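PDB 2R8B: uncharacterized protein Atu2452 from Agrobacterium tumefaciens, which is of unknown function but probably acts as a serine hydrolase of the dienelactone hydrolase family, with an alpha/beta-hydrolase fold. Local coordinates for residues Ala62-Leu67 and Asp129-Asn134; Ala156-Leu159 and Leu165-Ala168. All blocks are in the same frame, centred on the assembly; numbering follows the deposited sequence.

Contact 1: residues Ala62-Leu67 and Asp129-Asn134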
# COMPACT_ATOMS: atom_id res chain seq x y z
N ALA A 62 17.03 -6.72 6.49
CA ALA A 62 16.22 -5.56 6.75
C ALA A 62 14.97 -5.53 5.83
O ALA A 62 14.93 -6.18 4.75
CB ALA A 62 17.04 -4.31 6.58
N PRO A 63 13.92 -4.79 6.26
CA PRO A 63 12.66 -4.78 5.50
C PRO A 63 12.83 -4.41 4.04
O PRO A 63 13.79 -3.72 3.68
CB PRO A 63 11.82 -3.72 6.22
CG PRO A 63 12.38 -3.71 7.65
CD PRO A 63 13.86 -3.94 7.48
N LEU A 64 11.91 -4.93 3.23
CA LEU A 64 11.59 -4.47 1.89
C LEU A 64 10.46 -3.45 2.07
O LEU A 64 9.35 -3.80 2.49
CB LEU A 64 11.03 -5.63 1.05
CG LEU A 64 11.42 -5.79 -0.42
CD1 LEU A 64 10.20 -6.03 -1.21
CD2 LEU A 64 12.18 -4.60 -1.00
N PHE A 65 10.74 -2.19 1.78
CA PHE A 65 9.73 -1.20 1.97
C PHE A 65 9.22 -0.81 0.59
O PHE A 65 9.94 -0.19 -0.18
CB PHE A 65 10.30 0.02 2.65
CG PHE A 65 9.27 0.89 3.27
CD1 PHE A 65 7.93 0.68 3.04
CD2 PHE A 65 9.64 1.93 4.08
CE1 PHE A 65 6.98 1.48 3.64
CE2 PHE A 65 8.70 2.74 4.68
CZ PHE A 65 7.38 2.52 4.46
N VAL A 66 7.99 -1.18 0.26
CA VAL A 66 7.42 -0.77 -1.02
C VAL A 66 6.38 0.32 -0.78
O VAL A 66 5.60 0.22 0.16
CB VAL A 66 6.91 -1.98 -1.86
CG1 VAL A 66 6.12 -2.92 -1.02
CG2 VAL A 66 6.11 -1.52 -3.05
N LEU A 67 6.44 1.38 -1.59
CA LEU A 67 5.57 2.55 -1.41
C LEU A 67 4.93 2.89 -2.71
O LEU A 67 5.60 2.98 -3.74
CB LEU A 67 6.32 3.78 -0.92
CG LEU A 67 7.29 3.68 0.25
CD1 LEU A 67 8.68 3.45 -0.30
CD2 LEU A 67 7.24 4.97 1.04
N ASP A 129 4.24 -10.38 -7.57
CA ASP A 129 5.42 -10.97 -8.18
C ASP A 129 6.63 -10.08 -8.04
O ASP A 129 7.71 -10.54 -7.64
CB ASP A 129 5.14 -11.27 -9.65
CG ASP A 129 4.26 -12.48 -9.81
OD1 ASP A 129 4.28 -13.31 -8.87
OD2 ASP A 129 3.55 -12.60 -10.85
N PHE A 130 6.42 -8.80 -8.39
CA PHE A 130 7.37 -7.73 -8.31
C PHE A 130 7.93 -7.71 -6.90
O PHE A 130 9.13 -7.82 -6.70
CB PHE A 130 6.63 -6.44 -8.64
CG PHE A 130 7.47 -5.19 -8.57
CD1 PHE A 130 8.35 -4.86 -9.59
CD2 PHE A 130 7.31 -4.30 -7.53
CE1 PHE A 130 9.11 -3.68 -9.55
CE2 PHE A 130 8.05 -3.12 -7.49
CZ PHE A 130 8.96 -2.83 -8.50
N ILE A 131 7.07 -7.64 -5.90
CA ILE A 131 7.54 -7.69 -4.52
C ILE A 131 8.34 -8.99 -4.18
O ILE A 131 9.48 -8.89 -3.76
CB ILE A 131 6.39 -7.37 -3.51
CG1 ILE A 131 5.99 -5.89 -3.65
CG2 ILE A 131 6.82 -7.65 -2.06
CD1 ILE A 131 4.61 -5.58 -3.19
N LYS A 132 7.78 -10.18 -4.37
CA LYS A 132 8.52 -11.45 -4.16
C LYS A 132 9.90 -11.48 -4.86
O LYS A 132 10.89 -12.03 -4.32
CB LYS A 132 7.71 -12.67 -4.65
CG LYS A 132 6.51 -13.06 -3.78
CD LYS A 132 5.33 -13.52 -4.66
CE LYS A 132 4.21 -14.21 -3.86
NZ LYS A 132 4.52 -15.67 -3.70
N ALA A 133 9.93 -10.93 -6.08
CA ALA A 133 11.12 -10.99 -6.93
C ALA A 133 12.21 -10.07 -6.37
O ALA A 133 13.37 -10.42 -6.41
CB ALA A 133 10.78 -10.65 -8.40
N ASN A 134 11.82 -8.92 -5.81
CA ASN A 134 12.80 -8.01 -5.19
C ASN A 134 13.26 -8.46 -3.82
O ASN A 134 14.42 -8.27 -3.49
CB ASN A 134 12.26 -6.59 -5.11
CG ASN A 134 12.25 -5.90 -6.44
OD1 ASN A 134 13.24 -5.35 -6.88
ND2 ASN A 134 11.13 -5.95 -7.09
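Leu-64 and Val-66 of strand 64-68 meet Ile-131 of helix 117-138 in a buried, largely apolar contact, a helix packed on one face of the central sheet of an alpha/beta-hydrolase fold. The short helical and strand segments run roughly antiparallel, their directions 152° apart, with their axes 10.0 Å apart at closest approach. Strand alternation turns Leu-64 and Val-66 toward the helix, while Phe-65 between them goes to the other side of the sheet.

Ile-131 serves both residues by dividing its branches. Ile-131 CG2, anti to the backbone N, reaches Leu-64 CD1 at 3.8 Å. The longer arm, with CG1 beside the backbone N (chi1 -68°), carries Ile-131 CD1 to 3.8 Å from Val-66 CG1. The valine and isoleucine side chains lie about at right angles. Leu-64 CD1 also comes to 4.4 Å from Asn-134 CB, so the asparagine meets the strand through its aliphatic part.

The amide of Asn-134 turns back on its own helix: Asn-134 ND2 donates to Phe-130 O at 2.8 Å, from above the carbonyl plane, and lies over the centre of the Phe-130 ring. That carbonyl also accepts the regular helical bond from Asn-134 N.

Strand 64-68 lies between strands 90-94 and 143-148, and the helix also covers strand 90-94, where Phe-130 and Asn-134 touch Leu-92; the Phe-130 ring meets Tyr-51 and His-53 edge-to-face.

Contact 2: residues Ala156-Leu159 and Leu165-Ala168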
# COMPACT_ATOMS: atom_id res chain seq x y z
N ALA A 156 -4.03 -2.77 -0.40
CA ALA A 156 -5.08 -3.45 0.30
C ALA A 156 -5.45 -4.75 -0.42
O ALA A 156 -5.50 -5.80 0.22
CB ALA A 156 -6.20 -2.61 0.43
N ASN A 157 -5.67 -4.73 -1.73
CA ASN A 157 -6.04 -5.98 -2.46
C ASN A 157 -4.93 -7.06 -2.34
O ASN A 157 -5.23 -8.28 -2.23
CB ASN A 157 -6.42 -5.71 -3.91
CG ASN A 157 -7.25 -6.86 -4.54
OD1 ASN A 157 -8.32 -7.22 -4.04
ND2 ASN A 157 -6.77 -7.41 -5.65
N VAL A 158 -3.66 -6.64 -2.31
CA VAL A 158 -2.61 -7.63 -2.07
C VAL A 158 -2.76 -8.27 -0.69
O VAL A 158 -2.73 -9.49 -0.57
CB VAL A 158 -1.21 -7.08 -2.20
CG1 VAL A 158 -0.26 -8.22 -1.93
CG2 VAL A 158 -0.93 -6.49 -3.61
N LEU A 159 -2.93 -7.44 0.35
CA LEU A 159 -3.26 -7.93 1.70
C LEU A 159 -4.37 -8.96 1.71
O LEU A 159 -4.37 -9.89 2.54
CB LEU A 159 -3.70 -6.77 2.57
CG LEU A 159 -2.62 -5.71 2.72
CD1 LEU A 159 -3.11 -4.58 3.63
CD2 LEU A 159 -1.29 -6.27 3.22
N LEU A 165 1.84 -12.45 2.48
CA LEU A 165 3.02 -11.72 2.00
C LEU A 165 3.52 -10.60 2.95
O LEU A 165 4.65 -10.59 3.33
CB LEU A 165 2.84 -11.25 0.57
CG LEU A 165 4.00 -10.44 0.01
CD1 LEU A 165 5.26 -11.29 -0.08
CD2 LEU A 165 3.62 -9.88 -1.36
N PHE A 166 2.66 -9.68 3.35
CA PHE A 166 3.05 -8.53 4.15
C PHE A 166 3.10 -8.72 5.65
O PHE A 166 2.23 -9.36 6.24
CB PHE A 166 2.13 -7.35 3.86
CG PHE A 166 2.53 -6.58 2.65
CD1 PHE A 166 2.16 -7.03 1.37
CD2 PHE A 166 3.31 -5.42 2.76
CE1 PHE A 166 2.54 -6.31 0.21
CE2 PHE A 166 3.71 -4.73 1.62
CZ PHE A 166 3.33 -5.17 0.34
N ASP A 167 4.10 -8.08 6.25
CA ASP A 167 4.23 -8.02 7.67
C ASP A 167 3.60 -6.78 8.22
O ASP A 167 2.99 -6.82 9.28
CB ASP A 167 5.71 -8.02 8.05
CG ASP A 167 6.32 -9.39 7.94
OD1 ASP A 167 6.42 -10.04 9.02
OD2 ASP A 167 6.64 -9.82 6.78
N ALA A 168 3.80 -5.67 7.53
CA ALA A 168 3.17 -4.42 7.95
C ALA A 168 2.66 -3.64 6.77
O ALA A 168 3.25 -3.68 5.69
CB ALA A 168 4.14 -3.59 8.70
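With chi1 at -180°, Val-158 swings CG1 anti to its backbone N and toward Phe-166, whose own chi1 of -83° directs the ring to meet it. The methyl arrives at the ring's edge, near its plane, with Val-158 CG1 4.0 Å from Phe-166 CE1. Leu-159, one residue further along the helix, approaches nearer the root of the same side chain: Leu-159 CD2 lies 3.6 Å from Phe-166 CB and 3.9 Å from Phe-166 CG. Both aliphatic side chains cross the phenylalanine at about a right angle.

Val-158 and Leu-159 lie near the end of helix 150-161, the helix of the beta-alpha-beta crossover from strand 143-148 to its parallel neighbour 168-172, in an alpha/beta-hydrolase sheet. Phe-166, on the way to strand 168-172, packs back against the helix that the chain has just left. Leu-165 adds a looser touch, with Leu-165 CD2 4.3 Å from Val-158 CG1. No hydrogen bond joins the two segments; polar ties run outward, with Leu-159 O accepting from Gln-217 NE2 and Asp-167 forming a salt bridge with Lys-186. Val-143 of the neighbouring strand touches both Leu-165 and Phe-166, while Val-158 rests on Thr-124 of helix 117-138.

Contacts 1 and 2 follow one another along the chain, with centres about 11 Å apart, and they join directly through Phe-166. Phe-166 CZ lies 3.8 Å from both Ile-131 CD1 and Val-66 CG1, while Leu-165 CD2 reaches Ile-131 CG2 at 4.0 Å. Apolar packing is thus continuous from Val-66 and Ile-131, through Phe-166, to Val-158 and Leu-159 of helix 150-161. That helix follows the GxSxG turn around Ser-149, consistent with a nucleophile elbow; Ser-149, His-230 and Asp-199 are placed as in a Ser-His-Asp triad and probably form the active site. Contact 2 packs further along the helix leaving this turn, and contact 1 continues the packing along the same face of the sheet to strand 64-68.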